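Local coordinates for protein oligogalacturonate lyase (Yersinia enterocolitica subsp. enterocolitica, PDB 3PE7) that probably cleaves short pectin-derived oligogalacturonates by beta-elimination, using a seven-bladed beta-propeller whose active site holds a manganese ion, at residues A[35-45]-A[355-366]. Residues are numbered along the deposited sequence; the frame is centred on the assembly and turned at random.
Sequences RNYFYQKCFTR and HPSFTPDDKQIL. With MN (manganese (II) ion), chain B.
Arg35 reaches across to the backbone and side chains of 355-366, and the buried end of the contact is built around its guanidinium. Bends at chi2 and chi3 (96° and 90°) fold the chain back, bringing NH2 to Ser357 OG in a nearly straight hydrogen bond lying in the guanidinium plane, unusually short as modelled at 2.5 Å. The same nitrogen donates to Leu366 O at 3.3 Å, from above the carbonyl plane; that oxygen also accepts from Ser357 N, within the pairing of strands 357-358 and 364-366. Leu366 CD2 packs on one guanidinium face and His355 O lies over the other. Beside this, the imidazole of His355 meets the ring edges of two aromatics, with CE1 3.6 Å from Tyr37 CD1 and CD2 4.0 Å from Phe38 CD2. Phe43 extends the apolar packing, its CE2 3.8 Å from Leu366 CD2, while Leu50 of strand 49-54 touches both residues.

Toward the surface the contact thins to a proline against a ring: Pro360 CD sits over the face of Phe43, 4.1 Å from its centroid. Arg45 adds little here and turns its side chain to Asp92. The two segments thereby join neighbouring propeller blades, 355-366 belonging to the blade that unites strands from both chain ends.

One water takes a hydrogen bond from His355 ND1 (2.7 Å) and gives one to Arg35 O. With ND1 donating to the water, NE2 is left to bind manganese at 2.1 Å, alongside His287, Gln350 and His353; Arg35 O is thus a water-mediated second-shell contact, consistent with fixing the rotation of this ligand.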
ATOM      1  N   ARG A  35       6.606   6.134  -5.114  1.00  8.87           N
ATOM      2  CA  ARG A  35       5.307   5.577  -5.482  1.00  9.32           C
ATOM      3  C   ARG A  35       4.364   5.542  -4.279  1.00  9.50           C
ATOM      4  O   ARG A  35       4.806   5.680  -3.137  1.00  9.05           O
ATOM      5  CB  ARG A  35       5.526   4.183  -6.065  1.00  9.88           C
ATOM      6  CG  ARG A  35       5.831   3.195  -4.976  1.00 12.30           C
ATOM      7  CD  ARG A  35       4.483   2.528  -4.645  1.00 20.31           C
ATOM      8  NE  ARG A  35       4.454   1.428  -5.525  1.00 14.54           N
ATOM      9  CZ  ARG A  35       3.444   0.813  -6.123  1.00 11.63           C
ATOM     10  NH1 ARG A  35       2.143   1.133  -6.001  1.00  9.64           N
ATOM     11  NH2 ARG A  35       3.818  -0.182  -6.898  1.00 10.19           N
ATOM     12  N   ASN A  36       3.062   5.336  -4.513  1.00  9.27           N
ATOM     13  CA  ASN A  36       2.086   5.242  -3.424  1.00  9.55           C
ATOM     14  C   ASN A  36       2.093   3.854  -2.763  1.00  8.82           C
ATOM     15  O   ASN A  36       2.883   2.983  -3.155  1.00  9.08           O
ATOM     16  CB  ASN A  36       0.674   5.640  -3.920  1.00  8.46           C
ATOM     17  CG  ASN A  36       0.015   4.576  -4.818  1.00 10.14           C
ATOM     18  OD1 ASN A  36      -1.209   4.599  -5.018  1.00 10.28           O
ATOM     19  ND2 ASN A  36       0.804   3.677  -5.368  1.00  7.87           N
ATOM     20  N   TYR A  37       1.234   3.632  -1.776  1.00  9.72           N
ATOM     21  CA  TYR A  37       1.139   2.303  -1.187  1.00  9.85           C
ATOM     22  C   TYR A  37       0.691   1.279  -2.249  1.00 10.62           C
ATOM     23  O   TYR A  37      -0.154   1.579  -3.108  1.00 10.07           O
ATOM     24  CB  TYR A  37       0.202   2.300   0.025  1.00 10.73           C
ATOM     25  CG  TYR A  37       0.777   2.954   1.263  1.00 11.71           C
ATOM     26  CD1 TYR A  37       2.133   2.837   1.587  1.00 13.23           C
ATOM     27  CD2 TYR A  37      -0.054   3.638   2.149  1.00 13.54           C
ATOM     28  CE1 TYR A  37       2.650   3.425   2.769  1.00 14.07           C
ATOM     29  CE2 TYR A  37       0.442   4.214   3.312  1.00 14.65           C
ATOM     30  CZ  TYR A  37       1.784   4.107   3.618  1.00 15.40           C
ATOM     31  OH  TYR A  37       2.260   4.695   4.776  1.00 17.58           O
ATOM     32  N   PHE A  38       1.283   0.094  -2.191  1.00  9.62           N
ATOM     33  CA  PHE A  38       1.179  -0.892  -3.275  1.00 10.14           C
ATOM     34  C   PHE A  38      -0.224  -1.427  -3.542  1.00 10.23           C
ATOM     35  O   PHE A  38      -0.498  -1.917  -4.641  1.00 11.02           O
ATOM     36  CB  PHE A  38       2.134  -2.081  -3.027  1.00  9.76           C
ATOM     37  CG  PHE A  38       1.889  -2.798  -1.734  1.00 11.16           C
ATOM     38  CD1 PHE A  38       0.958  -3.834  -1.652  1.00 11.67           C
ATOM     39  CD2 PHE A  38       2.580  -2.408  -0.580  1.00 11.21           C
ATOM     40  CE1 PHE A  38       0.715  -4.486  -0.441  1.00 13.09           C
ATOM     41  CE2 PHE A  38       2.334  -3.042   0.631  1.00 13.43           C
ATOM     42  CZ  PHE A  38       1.410  -4.083   0.701  1.00 11.70           C
ATOM     43  N   TYR A  39      -1.091  -1.365  -2.533  1.00 10.02           N
ATOM     44  CA  TYR A  39      -2.466  -1.888  -2.676  1.00 10.29           C
ATOM     45  C   TYR A  39      -3.458  -0.848  -3.219  1.00 10.48           C
ATOM     46  O   TYR A  39      -4.628  -1.191  -3.520  1.00 10.58           O
ATOM     47  CB  TYR A  39      -2.949  -2.510  -1.356  1.00 10.61           C
ATOM     48  CG  TYR A  39      -2.844  -1.574  -0.168  1.00 12.62           C
ATOM     49  CD1 TYR A  39      -1.666  -1.493   0.589  1.00 12.20           C
ATOM     50  CD2 TYR A  39      -3.926  -0.757   0.190  1.00 13.47           C
ATOM     51  CE1 TYR A  39      -1.568  -0.619   1.688  1.00 13.80           C
ATOM     52  CE2 TYR A  39      -3.832   0.108   1.266  1.00 15.51           C
ATOM     53  CZ  TYR A  39      -2.654   0.186   1.999  1.00 15.04           C
ATOM     54  OH  TYR A  39      -2.582   1.045   3.073  1.00 18.13           O
ATOM     55  N   GLN A  40      -3.001   0.403  -3.351  1.00  9.80           N
ATOM     56  CA  GLN A  40      -3.830   1.530  -3.841  1.00  9.81           C
ATOM     57  C   GLN A  40      -3.603   1.769  -5.335  1.00  9.64           C
ATOM     58  O   GLN A  40      -2.452   1.786  -5.812  1.00 10.77           O
ATOM     59  CB  GLN A  40      -3.548   2.836  -3.062  1.00 10.00           C
ATOM     60  CG  GLN A  40      -3.836   2.789  -1.529  1.00 11.44           C
ATOM     61  CD  GLN A  40      -5.328   2.873  -1.191  1.00 12.82           C
ATOM     62  OE1 GLN A  40      -5.763   3.794  -0.476  1.00 13.65           O
ATOM     63  NE2 GLN A  40      -6.116   1.918  -1.691  1.00 10.91           N
ATOM     64  N   LYS A  41      -4.691   1.956  -6.089  1.00  9.66           N
ATOM     65  CA  LYS A  41      -4.563   2.170  -7.539  1.00  9.62           C
ATOM     66  C   LYS A  41      -3.746   3.413  -7.889  1.00  9.85           C
ATOM     67  O   LYS A  41      -4.076   4.523  -7.438  1.00 10.13           O
ATOM     68  CB  LYS A  41      -5.949   2.248  -8.211  1.00  9.19           C
ATOM     69  CG  LYS A  41      -5.870   2.527  -9.707  1.00  9.86           C
ATOM     70  CD  LYS A  41      -7.273   2.576 -10.318  1.00 10.94           C
ATOM     71  CE  LYS A  41      -7.207   3.120 -11.740  1.00  9.30           C
ATOM     72  NZ  LYS A  41      -8.582   3.194 -12.360  1.00 11.79           N
ATOM     73  N   CYS A  42      -2.669   3.219  -8.673  1.00  9.43           N
ATOM     74  CA  CYS A  42      -1.853   4.335  -9.169  1.00  9.08           C
ATOM     75  C   CYS A  42      -1.693   4.427 -10.687  1.00  9.09           C
ATOM     76  O   CYS A  42      -1.351   5.473 -11.186  1.00  9.54           O
ATOM     77  CB  CYS A  42      -0.446   4.360  -8.527  1.00  8.98           C
ATOM     78  SG  CYS A  42       0.527   2.837  -8.769  1.00  9.73           S
ATOM     79  N   PHE A  43      -1.911   3.319 -11.402  1.00  9.70           N
ATOM     80  CA  PHE A  43      -1.916   3.345 -12.854  1.00  9.10           C
ATOM     81  C   PHE A  43      -3.335   3.526 -13.362  1.00  9.69           C
ATOM     82  O   PHE A  43      -4.246   2.942 -12.815  1.00 10.83           O
ATOM     83  CB  PHE A  43      -1.380   2.036 -13.435  1.00  8.91           C
ATOM     84  CG  PHE A  43       0.090   1.875 -13.302  1.00  8.41           C
ATOM     85  CD1 PHE A  43       0.955   2.458 -14.227  1.00  8.29           C
ATOM     86  CD2 PHE A  43       0.610   1.102 -12.261  1.00  9.27           C
ATOM     87  CE1 PHE A  43       2.352   2.270 -14.109  1.00  9.27           C
ATOM     88  CE2 PHE A  43       1.987   0.940 -12.118  1.00 10.34           C
ATOM     89  CZ  PHE A  43       2.853   1.511 -13.049  1.00 10.22           C
ATOM     90  N   THR A  44      -3.512   4.311 -14.422  1.00 10.73           N
ATOM     91  CA  THR A  44      -4.812   4.342 -15.108  1.00 11.02           C
ATOM     92  C   THR A  44      -5.049   2.964 -15.755  1.00 12.50           C
ATOM     93  O   THR A  44      -4.115   2.196 -15.937  1.00 11.94           O
ATOM     94  CB  THR A  44      -4.920   5.481 -16.144  1.00 11.71           C
ATOM     95  OG1 THR A  44      -3.821   5.448 -17.062  1.00 11.36           O
ATOM     96  CG2 THR A  44      -4.933   6.823 -15.433  1.00 11.57           C
ATOM     97  N   ARG A  45      -6.294   2.664 -16.089  1.00 13.31           N
ATOM     98  CA  ARG A  45      -6.637   1.317 -16.571  1.00 13.98           C
ATOM     99  C   ARG A  45      -5.849   0.881 -17.804  1.00 14.65           C
ATOM    100  O   ARG A  45      -5.496  -0.296 -17.925  1.00 15.50           O
ATOM    101  CB  ARG A  45      -8.136   1.220 -16.833  1.00 14.13           C
ATOM    102  CG  ARG A  45      -8.964   1.256 -15.557  1.00 13.25           C
ATOM    103  CD  ARG A  45     -10.469   1.391 -15.883  1.00 15.28           C
ATOM    104  NE  ARG A  45     -10.774   2.635 -16.566  1.00 19.18           N
ATOM    105  CZ  ARG A  45     -11.999   2.968 -16.970  1.00 20.00           C
ATOM    106  NH1 ARG A  45     -13.017   2.144 -16.743  1.00 21.63           N
ATOM    107  NH2 ARG A  45     -12.198   4.113 -17.604  1.00 20.15           N
ATOM    108  N   HIS A 355       7.926  -1.193  -2.117  1.00  6.57           N
ATOM    109  CA  HIS A 355       6.467  -1.306  -2.295  1.00  6.97           C
ATOM    110  C   HIS A 355       6.087  -1.788  -3.716  1.00  7.05           C
ATOM    111  O   HIS A 355       5.286  -1.133  -4.404  1.00  7.44           O
ATOM    112  CB  HIS A 355       5.784   0.054  -1.976  1.00  6.39           C
ATOM    113  CG  HIS A 355       5.717   0.360  -0.509  1.00  7.50           C
ATOM    114  ND1 HIS A 355       5.532   1.635  -0.024  1.00  8.25           N
ATOM    115  CD2 HIS A 355       5.812  -0.441   0.577  1.00  8.45           C
ATOM    116  CE1 HIS A 355       5.508   1.611   1.298  1.00  9.37           C
ATOM    117  NE2 HIS A 355       5.679   0.363   1.689  1.00  7.91           N
ATOM    118  N   PRO A 356       6.643  -2.939  -4.137  1.00  7.37           N
ATOM    119  CA  PRO A 356       6.435  -3.313  -5.540  1.00  7.18           C
ATOM    120  C   PRO A 356       4.985  -3.703  -5.858  1.00  7.34           C
ATOM    121  O   PRO A 356       4.275  -4.240  -4.998  1.00  8.14           O
ATOM    122  CB  PRO A 356       7.342  -4.538  -5.715  1.00  6.91           C
ATOM    123  CG  PRO A 356       7.447  -5.135  -4.342  1.00  7.06           C
ATOM    124  CD  PRO A 356       7.487  -3.923  -3.419  1.00  7.43           C
ATOM    125  N   SER A 357       4.565  -3.391  -7.085  1.00  7.74           N
ATOM    126  CA  SER A 357       3.307  -3.893  -7.644  1.00  8.10           C
ATOM    127  C   SER A 357       3.506  -4.099  -9.150  1.00  8.73           C
ATOM    128  O   SER A 357       4.528  -3.681  -9.700  1.00  8.24           O
ATOM    129  CB  SER A 357       2.135  -2.960  -7.359  1.00  8.84           C
ATOM    130  OG  SER A 357       2.251  -1.762  -8.119  1.00  8.10           O
ATOM    131  N   PHE A 358       2.541  -4.745  -9.814  1.00  8.72           N
ATOM    132  CA  PHE A 358       2.619  -4.994 -11.239  1.00  8.95           C
ATOM    133  C   PHE A 358       1.967  -3.869 -12.039  1.00  8.79           C
ATOM    134  O   PHE A 358       0.975  -3.294 -11.595  1.00  8.71           O
ATOM    135  CB  PHE A 358       1.951  -6.344 -11.582  1.00  9.78           C
ATOM    136  CG  PHE A 358       2.663  -7.542 -11.011  1.00  9.20           C
ATOM    137  CD1 PHE A 358       2.286  -8.075  -9.786  1.00  9.23           C
ATOM    138  CD2 PHE A 358       3.717  -8.141 -11.701  1.00 11.45           C
ATOM    139  CE1 PHE A 358       2.931  -9.222  -9.238  1.00 10.10           C
ATOM    140  CE2 PHE A 358       4.382  -9.265 -11.167  1.00 10.40           C
ATOM    141  CZ  PHE A 358       3.984  -9.807  -9.927  1.00 10.71           C
ATOM    142  N   THR A 359       2.536  -3.547 -13.202  1.00  9.17           N
ATOM    143  CA  THR A 359       1.860  -2.699 -14.167  1.00  9.04           C
ATOM    144  C   THR A 359       0.579  -3.430 -14.620  1.00  9.59           C
ATOM    145  O   THR A 359       0.483  -4.648 -14.487  1.00  9.93           O
ATOM    146  CB  THR A 359       2.739  -2.416 -15.391  1.00  8.20           C
ATOM    147  OG1 THR A 359       3.285  -3.646 -15.888  1.00  8.09           O
ATOM    148  CG2 THR A 359       3.885  -1.448 -15.025  1.00  8.91           C
ATOM    149  N   PRO A 360      -0.402  -2.686 -15.158  1.00 10.88           N
ATOM    150  CA  PRO A 360      -1.658  -3.343 -15.552  1.00 10.95           C
ATOM    151  C   PRO A 360      -1.476  -4.509 -16.551  1.00 11.40           C
ATOM    152  O   PRO A 360      -2.306  -5.440 -16.580  1.00 11.27           O
ATOM    153  CB  PRO A 360      -2.469  -2.182 -16.169  1.00 11.45           C
ATOM    154  CG  PRO A 360      -2.016  -0.980 -15.382  1.00 10.19           C
ATOM    155  CD  PRO A 360      -0.523  -1.214 -15.196  1.00 10.27           C
ATOM    156  N   ASP A 361      -0.407  -4.468 -17.346  1.00 11.55           N
ATOM    157  CA  ASP A 361      -0.139  -5.527 -18.342  1.00 12.14           C
ATOM    158  C   ASP A 361       0.653  -6.727 -17.811  1.00 13.24           C
ATOM    159  O   ASP A 361       0.894  -7.690 -18.543  1.00 12.95           O
ATOM    160  CB  ASP A 361       0.494  -4.943 -19.621  1.00 12.23           C
ATOM    161  CG  ASP A 361       1.893  -4.394 -19.412  1.00 13.96           C
ATOM    162  OD1 ASP A 361       2.443  -4.526 -18.305  1.00 13.32           O
ATOM    163  OD2 ASP A 361       2.444  -3.819 -20.382  1.00 16.74           O
ATOM    164  N   ASP A 362       1.042  -6.655 -16.533  1.00 12.15           N
ATOM    165  CA  ASP A 362       1.820  -7.690 -15.838  1.00 12.19           C
ATOM    166  C   ASP A 362       3.228  -7.900 -16.414  1.00 11.88           C
ATOM    167  O   ASP A 362       3.866  -8.914 -16.123  1.00 12.69           O
ATOM    168  CB  ASP A 362       1.060  -9.031 -15.771  1.00 11.63           C
ATOM    169  CG  ASP A 362      -0.049  -9.011 -14.736  1.00 13.30           C
ATOM    170  OD1 ASP A 362      -0.837  -9.976 -14.694  1.00 13.82           O
ATOM    171  OD2 ASP A 362      -0.111  -8.026 -13.962  1.00 14.63           O
ATOM    172  N   LYS A 363       3.725  -6.931 -17.188  1.00 11.95           N
ATOM    173  CA  LYS A 363       5.032  -7.091 -17.829  1.00 11.90           C
ATOM    174  C   LYS A 363       6.164  -6.453 -17.040  1.00 11.62           C
ATOM    175  O   LYS A 363       7.347  -6.764 -17.266  1.00 11.53           O
ATOM    176  CB  LYS A 363       5.013  -6.504 -19.243  1.00 12.61           C
ATOM    177  CG  LYS A 363       3.952  -7.127 -20.175  1.00 15.31           C
ATOM    178  CD  LYS A 363       4.430  -8.373 -20.869  1.00 20.79           C
ATOM    179  CE  LYS A 363       3.309  -9.025 -21.732  1.00 22.34           C
ATOM    180  NZ  LYS A 363       2.631  -7.993 -22.536  1.00 24.64           N
ATOM    181  N   GLN A 364       5.804  -5.566 -16.117  1.00 10.40           N
ATOM    182  CA  GLN A 364       6.794  -4.800 -15.367  1.00 10.31           C
ATOM    183  C   GLN A 364       6.412  -4.699 -13.903  1.00  9.74           C
ATOM    184  O   GLN A 364       5.257  -4.862 -13.549  1.00  9.85           O
ATOM    185  CB  GLN A 364       6.909  -3.392 -15.922  1.00 10.67           C
ATOM    186  CG  GLN A 364       7.462  -3.322 -17.317  1.00 13.42           C
ATOM    187  CD  GLN A 364       7.297  -1.953 -17.878  1.00 14.67           C
ATOM    188  OE1 GLN A 364       6.173  -1.472 -18.059  1.00 17.34           O
ATOM    189  NE2 GLN A 364       8.408  -1.291 -18.138  1.00 15.92           N
ATOM    190  N   ILE A 365       7.391  -4.418 -13.059  1.00  8.83           N
ATOM    191  CA  ILE A 365       7.080  -4.039 -11.692  1.00  9.71           C
ATOM    192  C   ILE A 365       7.516  -2.601 -11.400  1.00  8.50           C
ATOM    193  O   ILE A 365       8.576  -2.139 -11.869  1.00  8.48           O
ATOM    194  CB  ILE A 365       7.664  -5.038 -10.660  1.00 10.55           C
ATOM    195  CG1 ILE A 365       9.135  -5.320 -10.934  1.00 11.97           C
ATOM    196  CG2 ILE A 365       6.843  -6.378 -10.666  1.00 11.90           C
ATOM    197  CD1 ILE A 365       9.821  -6.091  -9.794  1.00 15.20           C
ATOM    198  N   LEU A 366       6.689  -1.897 -10.637  1.00  8.37           N
ATOM    199  CA  LEU A 366       6.962  -0.508 -10.227  1.00  8.02           C
ATOM    200  C   LEU A 366       7.422  -0.497  -8.787  1.00  8.03           C
ATOM    201  O   LEU A 366       6.794  -1.128  -7.929  1.00  7.67           O
ATOM    202  CB  LEU A 366       5.697   0.351 -10.348  1.00  8.32           C
ATOM    203  CG  LEU A 366       5.815   1.799  -9.816  1.00  8.27           C
ATOM    204  CD1 LEU A 366       6.641   2.644 -10.766  1.00  9.61           C
ATOM    205  CD2 LEU A 366       4.415   2.440  -9.585  1.00  8.56           C
TER
HETATM  206 MN    MN B 389       6.110  -0.224   3.668  1.00  7.45          MN
HETATM  207  O   HOH W   1       5.604   4.159  -1.101  1.00  7.59           O